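PDB 6IJ2: EAL domain protein from Vibrio cholerae serotype O1, which degrades the cyclic dinucleotides c-di-GMP and cGAMP as a phosphodiesterase, and is caught here with linear 5'-pGpG bound. Local coordinates for residues F160-S165 with K179-L184; Q211-G216 with L233-Y238. The protein carries 1 engineered substitution. All coordinates share one frame; numbering follows the deposited sequence.

Contact 1: F160-S165 with K179-L184; sequences FGSGYS and KVDMGL. With CA (calcium ion), chain K; nucleotides of chain B.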
# COMPACT_ATOMS: atom_id res chain seq x y z
N PHE A 160 4.68 -0.14 -6.68
CA PHE A 160 4.09 -1.25 -5.95
C PHE A 160 5.02 -1.70 -4.82
O PHE A 160 6.18 -2.03 -5.05
CB PHE A 160 3.81 -2.42 -6.87
CG PHE A 160 3.05 -3.53 -6.21
CD1 PHE A 160 1.66 -3.52 -6.22
CD2 PHE A 160 3.71 -4.57 -5.59
CE1 PHE A 160 0.95 -4.54 -5.63
CE2 PHE A 160 3.00 -5.60 -4.98
CZ PHE A 160 1.63 -5.58 -5.01
N GLY A 161 4.49 -1.76 -3.62
CA GLY A 161 5.28 -2.16 -2.48
C GLY A 161 5.89 -1.03 -1.68
O GLY A 161 6.67 -1.30 -0.76
N SER A 162 5.55 0.22 -2.00
CA SER A 162 5.94 1.34 -1.16
C SER A 162 4.85 2.40 -1.23
O SER A 162 3.92 2.31 -2.01
CB SER A 162 7.27 1.94 -1.62
OG SER A 162 7.12 2.51 -2.90
N GLY A 163 4.99 3.43 -0.40
CA GLY A 163 4.08 4.56 -0.50
C GLY A 163 2.63 4.17 -0.22
O GLY A 163 2.31 3.65 0.85
N TYR A 164 1.76 4.42 -1.19
CA TYR A 164 0.34 4.12 -1.07
C TYR A 164 0.06 2.68 -1.52
O TYR A 164 0.87 2.06 -2.19
CB TYR A 164 -0.47 5.13 -1.88
CG TYR A 164 -0.23 6.54 -1.38
CD1 TYR A 164 -0.77 6.96 -0.18
CD2 TYR A 164 0.56 7.44 -2.09
CE1 TYR A 164 -0.55 8.24 0.30
CE2 TYR A 164 0.78 8.74 -1.62
CZ TYR A 164 0.22 9.12 -0.42
OH TYR A 164 0.43 10.40 0.07
N SER A 165 -1.09 2.15 -1.11
CA SER A 165 -1.39 0.73 -1.31
C SER A 165 -1.58 0.44 -2.79
O SER A 165 -2.55 0.91 -3.40
CB SER A 165 -2.64 0.32 -0.53
OG SER A 165 -3.03 -1.01 -0.90
N LYS A 179 5.49 -2.00 -11.66
CA LYS A 179 6.88 -1.85 -11.25
C LYS A 179 6.98 -2.09 -9.75
O LYS A 179 6.24 -1.49 -8.98
CB LYS A 179 7.40 -0.45 -11.59
CG LYS A 179 7.36 -0.21 -13.09
CD LYS A 179 8.70 0.28 -13.66
CE LYS A 179 8.91 1.70 -13.44
NZ LYS A 179 10.17 2.24 -14.07
N VAL A 180 7.89 -2.98 -9.35
CA VAL A 180 8.01 -3.37 -7.94
C VAL A 180 9.11 -2.54 -7.31
O VAL A 180 10.26 -2.57 -7.76
CB VAL A 180 8.28 -4.87 -7.79
CG1 VAL A 180 8.43 -5.22 -6.30
CG2 VAL A 180 7.14 -5.66 -8.40
N ASP A 181 8.75 -1.84 -6.23
CA ASP A 181 9.66 -0.92 -5.57
C ASP A 181 10.93 -1.64 -5.12
O ASP A 181 10.90 -2.80 -4.70
CB ASP A 181 8.97 -0.30 -4.35
CG ASP A 181 9.85 0.70 -3.64
OD1 ASP A 181 10.01 1.82 -4.15
OD2 ASP A 181 10.40 0.37 -2.57
N MET A 182 12.05 -0.92 -5.17
CA MET A 182 13.33 -1.55 -4.83
C MET A 182 13.38 -2.04 -3.39
O MET A 182 14.14 -2.96 -3.08
CB MET A 182 14.48 -0.59 -5.08
CG MET A 182 14.54 0.61 -4.19
SD MET A 182 16.00 1.57 -4.62
CE MET A 182 16.35 2.30 -3.03
N GLY A 183 12.58 -1.44 -2.51
CA GLY A 183 12.58 -1.88 -1.13
C GLY A 183 12.20 -3.34 -0.98
O GLY A 183 12.71 -4.03 -0.09
N LEU A 184 11.29 -3.83 -1.83
CA LEU A 184 10.88 -5.23 -1.77
C LEU A 184 11.91 -6.18 -2.37
O LEU A 184 11.90 -7.36 -2.04
CB LEU A 184 9.56 -5.45 -2.51
CG LEU A 184 8.29 -4.87 -1.88
CD1 LEU A 184 7.08 -5.39 -2.66
CD2 LEU A 184 8.21 -5.22 -0.38
CA CA K . 2.50 2.15 -3.72
OP3 G B 1 10.27 4.79 -8.85
P G B 1 10.51 6.20 -8.91
OP1 G B 1 10.24 6.72 -10.22
OP2 G B 1 9.79 6.76 -7.82
O5' G B 1 12.04 6.31 -8.58
C5' G B 1 13.02 6.58 -9.58
C4' G B 1 14.33 6.96 -8.93
O4' G B 1 15.07 5.76 -8.62
C3' G B 1 15.28 7.82 -9.77
O3' G B 1 15.80 8.92 -9.06
C2' G B 1 16.42 6.87 -10.09
O2' G B 1 17.69 7.45 -10.20
C1' G B 1 16.42 5.97 -8.87
N9 G B 1 17.06 4.69 -9.10
C8 G B 1 17.04 3.96 -10.26
N7 G B 1 17.69 2.83 -10.17
C5 G B 1 18.16 2.82 -8.86
C6 G B 1 18.93 1.85 -8.17
O6 G B 1 19.37 0.79 -8.59
N1 G B 1 19.18 2.23 -6.87
C2 G B 1 18.75 3.40 -6.29
N2 G B 1 19.08 3.58 -5.02
N3 G B 1 18.02 4.30 -6.92
C4 G B 1 17.76 3.95 -8.19
O HOH W 1 9.21 -1.09 -0.26
O HOH W 2 2.47 4.64 -4.07
O HOH W 3 1.08 1.93 -5.63
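The loop leaving the C-terminal end of strand 154-160, next to the metal-bearing active site of the EAL domain, is held by F160, which pairs in parallel with V180. Two backbone bonds make the pairing: F160 N donates to K179 O (3.1 Å), and D181 N donates almost straight to F160 O (2.8 Å, 174° at the hydrogen). F160 and V180 share one face of the sheet, where the F160 ring packs edge-to-face on F205 of helix 192-207, an apolar filling between sheet and helix. G161 packs against L184, whose CD1 comes within 3.7 Å of G161 CA. Glycine suits the place twice over: at a phi of 95° a CB would jam against the carbonyl O of F160, and the L184 methyl already fills its position.

D181 does two jobs. With CG anti to the backbone N (chi1 -178°), its carboxylate swings over S162 and the start of the helix. OD2 accepts G183 N at 2.8 Å, an N-cap bond that comes in from above the carboxylate plane, while OD1 receives a weak bond from S162 OG (3.2 Å). Water 1 lies between G161 O (2.6 Å) and D181 OD2 (3.0 Å). A short polar side chain at 162 thus reaches the aspartate while its backbone serves a metal: S162 O and Y164 O both bind a calcium ion at 2.2 Å, with D159 O completing the protein ligands. This strand-to-loop turn, following the paired aspartates D158 and D159, is characteristic of the DDFG segment of EAL phosphodiesterases.

Contact 2: Q211-G216 with L233-Y238; sequences QPLAEG and LMQGYY. With CA (calcium ion), chain I; nucleotides of chain B.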
# COMPACT_ATOMS: atom_id res chain seq x y z
N GLN A 211 2.39 -7.62 -16.36
CA GLN A 211 3.81 -7.93 -16.49
C GLN A 211 4.61 -7.26 -15.38
O GLN A 211 4.53 -6.03 -15.23
CB GLN A 211 4.32 -7.48 -17.86
CG GLN A 211 5.76 -7.82 -18.12
CD GLN A 211 6.09 -7.71 -19.61
OE1 GLN A 211 5.50 -6.92 -20.34
NE2 GLN A 211 7.04 -8.52 -20.06
N PRO A 212 5.38 -8.01 -14.60
CA PRO A 212 6.16 -7.41 -13.53
C PRO A 212 7.46 -6.82 -14.03
O PRO A 212 8.01 -7.25 -15.05
CB PRO A 212 6.43 -8.58 -12.58
CG PRO A 212 6.53 -9.75 -13.51
CD PRO A 212 5.52 -9.48 -14.61
N LEU A 213 7.94 -5.83 -13.29
CA LEU A 213 9.21 -5.17 -13.57
C LEU A 213 9.87 -4.86 -12.23
O LEU A 213 9.31 -4.11 -11.43
CB LEU A 213 8.99 -3.89 -14.37
CG LEU A 213 10.17 -3.15 -15.01
CD1 LEU A 213 9.63 -2.16 -16.04
CD2 LEU A 213 10.97 -2.40 -13.94
N ALA A 214 11.07 -5.38 -12.01
CA ALA A 214 11.75 -5.16 -10.74
C ALA A 214 12.62 -3.91 -10.80
O ALA A 214 13.52 -3.82 -11.65
CB ALA A 214 12.59 -6.39 -10.37
N GLU A 215 12.34 -2.95 -9.92
CA GLU A 215 13.08 -1.69 -9.83
C GLU A 215 14.26 -1.78 -8.87
O GLU A 215 14.24 -2.52 -7.89
CB GLU A 215 12.18 -0.55 -9.36
CG GLU A 215 10.99 -0.22 -10.27
CD GLU A 215 10.21 1.00 -9.77
OE1 GLU A 215 9.84 1.84 -10.61
OE2 GLU A 215 9.99 1.14 -8.54
N GLY A 216 15.28 -0.98 -9.16
CA GLY A 216 16.36 -0.77 -8.21
C GLY A 216 17.24 -1.97 -7.96
O GLY A 216 17.77 -2.11 -6.85
N LEU A 233 11.51 -8.27 -16.92
CA LEU A 233 11.90 -6.87 -17.02
C LEU A 233 12.52 -6.39 -15.72
O LEU A 233 11.94 -6.55 -14.64
CB LEU A 233 10.69 -5.99 -17.37
CG LEU A 233 9.94 -6.36 -18.65
CD1 LEU A 233 8.80 -5.37 -18.90
CD2 LEU A 233 10.91 -6.39 -19.82
N MET A 234 13.71 -5.79 -15.82
CA MET A 234 14.38 -5.26 -14.64
C MET A 234 15.00 -3.90 -14.96
O MET A 234 15.27 -3.56 -16.11
CB MET A 234 15.47 -6.22 -14.13
CG MET A 234 14.91 -7.57 -13.67
SD MET A 234 16.15 -8.53 -12.80
CE MET A 234 15.62 -10.22 -13.12
N GLN A 235 15.23 -3.15 -13.89
CA GLN A 235 15.80 -1.81 -13.97
C GLN A 235 16.64 -1.61 -12.72
O GLN A 235 16.31 -2.13 -11.66
CB GLN A 235 14.67 -0.78 -14.08
CG GLN A 235 15.09 0.64 -14.24
CD GLN A 235 13.89 1.57 -14.39
OE1 GLN A 235 12.73 1.13 -14.48
NE2 GLN A 235 14.16 2.85 -14.41
N GLY A 236 17.74 -0.87 -12.85
CA GLY A 236 18.53 -0.60 -11.66
C GLY A 236 19.98 -0.30 -11.99
O GLY A 236 20.47 -0.56 -13.09
N TYR A 237 20.67 0.24 -10.98
CA TYR A 237 22.09 0.57 -11.11
C TYR A 237 22.92 -0.63 -11.55
O TYR A 237 23.95 -0.46 -12.22
CB TYR A 237 22.63 1.11 -9.79
CG TYR A 237 22.14 2.49 -9.40
CD1 TYR A 237 21.39 3.28 -10.29
CD2 TYR A 237 22.43 3.02 -8.15
CE1 TYR A 237 20.95 4.54 -9.92
CE2 TYR A 237 21.98 4.27 -7.78
CZ TYR A 237 21.24 5.03 -8.67
OH TYR A 237 20.81 6.29 -8.29
N TYR A 238 22.52 -1.85 -11.18
CA TYR A 238 23.26 -3.02 -11.62
C TYR A 238 23.36 -3.08 -13.14
O TYR A 238 24.37 -3.52 -13.69
CB TYR A 238 22.62 -4.30 -11.10
CG TYR A 238 23.33 -5.54 -11.59
CD1 TYR A 238 24.63 -5.82 -11.20
CD2 TYR A 238 22.70 -6.43 -12.45
CE1 TYR A 238 25.30 -6.94 -11.66
CE2 TYR A 238 23.36 -7.57 -12.92
CZ TYR A 238 24.65 -7.82 -12.51
OH TYR A 238 25.32 -8.94 -12.95
CA CA I . 8.68 3.07 -8.83
OP3 G B 1 10.27 4.79 -8.85
P G B 1 10.51 6.20 -8.91
OP1 G B 1 10.24 6.72 -10.22
OP2 G B 1 9.79 6.76 -7.82
O5' G B 1 12.04 6.31 -8.58
C5' G B 1 13.02 6.58 -9.58
C4' G B 1 14.33 6.96 -8.93
O4' G B 1 15.07 5.76 -8.62
C3' G B 1 15.28 7.82 -9.77
O3' G B 1 15.80 8.92 -9.06
C2' G B 1 16.42 6.87 -10.09
O2' G B 1 17.69 7.45 -10.20
C1' G B 1 16.42 5.97 -8.87
N9 G B 1 17.06 4.69 -9.10
C8 G B 1 17.04 3.96 -10.26
N7 G B 1 17.69 2.83 -10.17
C5 G B 1 18.16 2.82 -8.86
C6 G B 1 18.93 1.85 -8.17
O6 G B 1 19.37 0.79 -8.59
N1 G B 1 19.18 2.23 -6.87
C2 G B 1 18.75 3.40 -6.29
N2 G B 1 19.08 3.58 -5.02
N3 G B 1 18.02 4.30 -6.92
C4 G B 1 17.76 3.95 -8.19
O HOH W 4 8.82 -9.41 -16.32
O HOH W 5 8.78 2.99 -6.50
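L213 lies across L233 at about a right angle, and its side chain can be followed outward atom by atom. CB is 4.0 Å from L233 CB. CG settles closer, 3.7 Å from L233 CB, and from there the branches part: CD1 stays near that same carbon, whereas CD2 runs on to Q235, meeting its OE1 at 4.0 Å and the side of its CB. The first torsion, chi1 -168°, puts CG opposite the backbone N, beside L233 CB; the second sends CD2 along to Q235. Farther back, the face of the Q211 amide lies against the CD1 methyl of L233, with Q211 CD 3.7 Å from L233 CD1.

The backbones beneath are parallel: A214 N donates to L233 O (3.0 Å, 157° at the hydrogen) and Q235 N to A214 O (2.9 Å). Strand 211-214, helix 220-229 and strand 233-244 form a beta-alpha-beta unit of the TIM-like EAL barrel. L213 and L233 share one face of its sheet and also touch strand 27-35; A214 and M234 share the other, where a small residue and a long flexible one fit against L226 of the helix. Q235 is buried, yet its amide is satisfied, OE1 by K179 NZ and NE2 by Q31 and E45.

Further along both segments, G216 and G236 bring their bare CA atoms close together beside the bound guanosine. G216 has a positive phi, and a CB on G236 would press on G216 C and the carbonyl of Q235. Y237 N gives guanine O6 a nearly straight bond (2.8 Å, 178°), and guanine C6 lies 3.4 Å above the centre of the Y237 ring. E215, extended beyond CG, grips a calcium ion with both carboxylate oxygens; the same ion binds OP3 of the nucleotide.

In the fold
Contact 1 closes before contact 2 opens along the chain, and their centres are about 12 Å apart. They occupy successive parts of one sheet within the EAL domain: strand 177-180, which enters contact 1 at K179 and V180, neighbours strand 211-214 of contact 2. V180 N probably bonds L213 O across that join, and M182 CB packs on E215 O just beyond it. The four strands 154-160, 177-180, 211-214 and 233-244 run side by side and in parallel. Calcium ligands come from the ends of 154-160 and 211-214 and the residues just after them, while M182 and Y237 both approach the same guanosine, so metal and nucleotide binding draw on neighbouring strand ends.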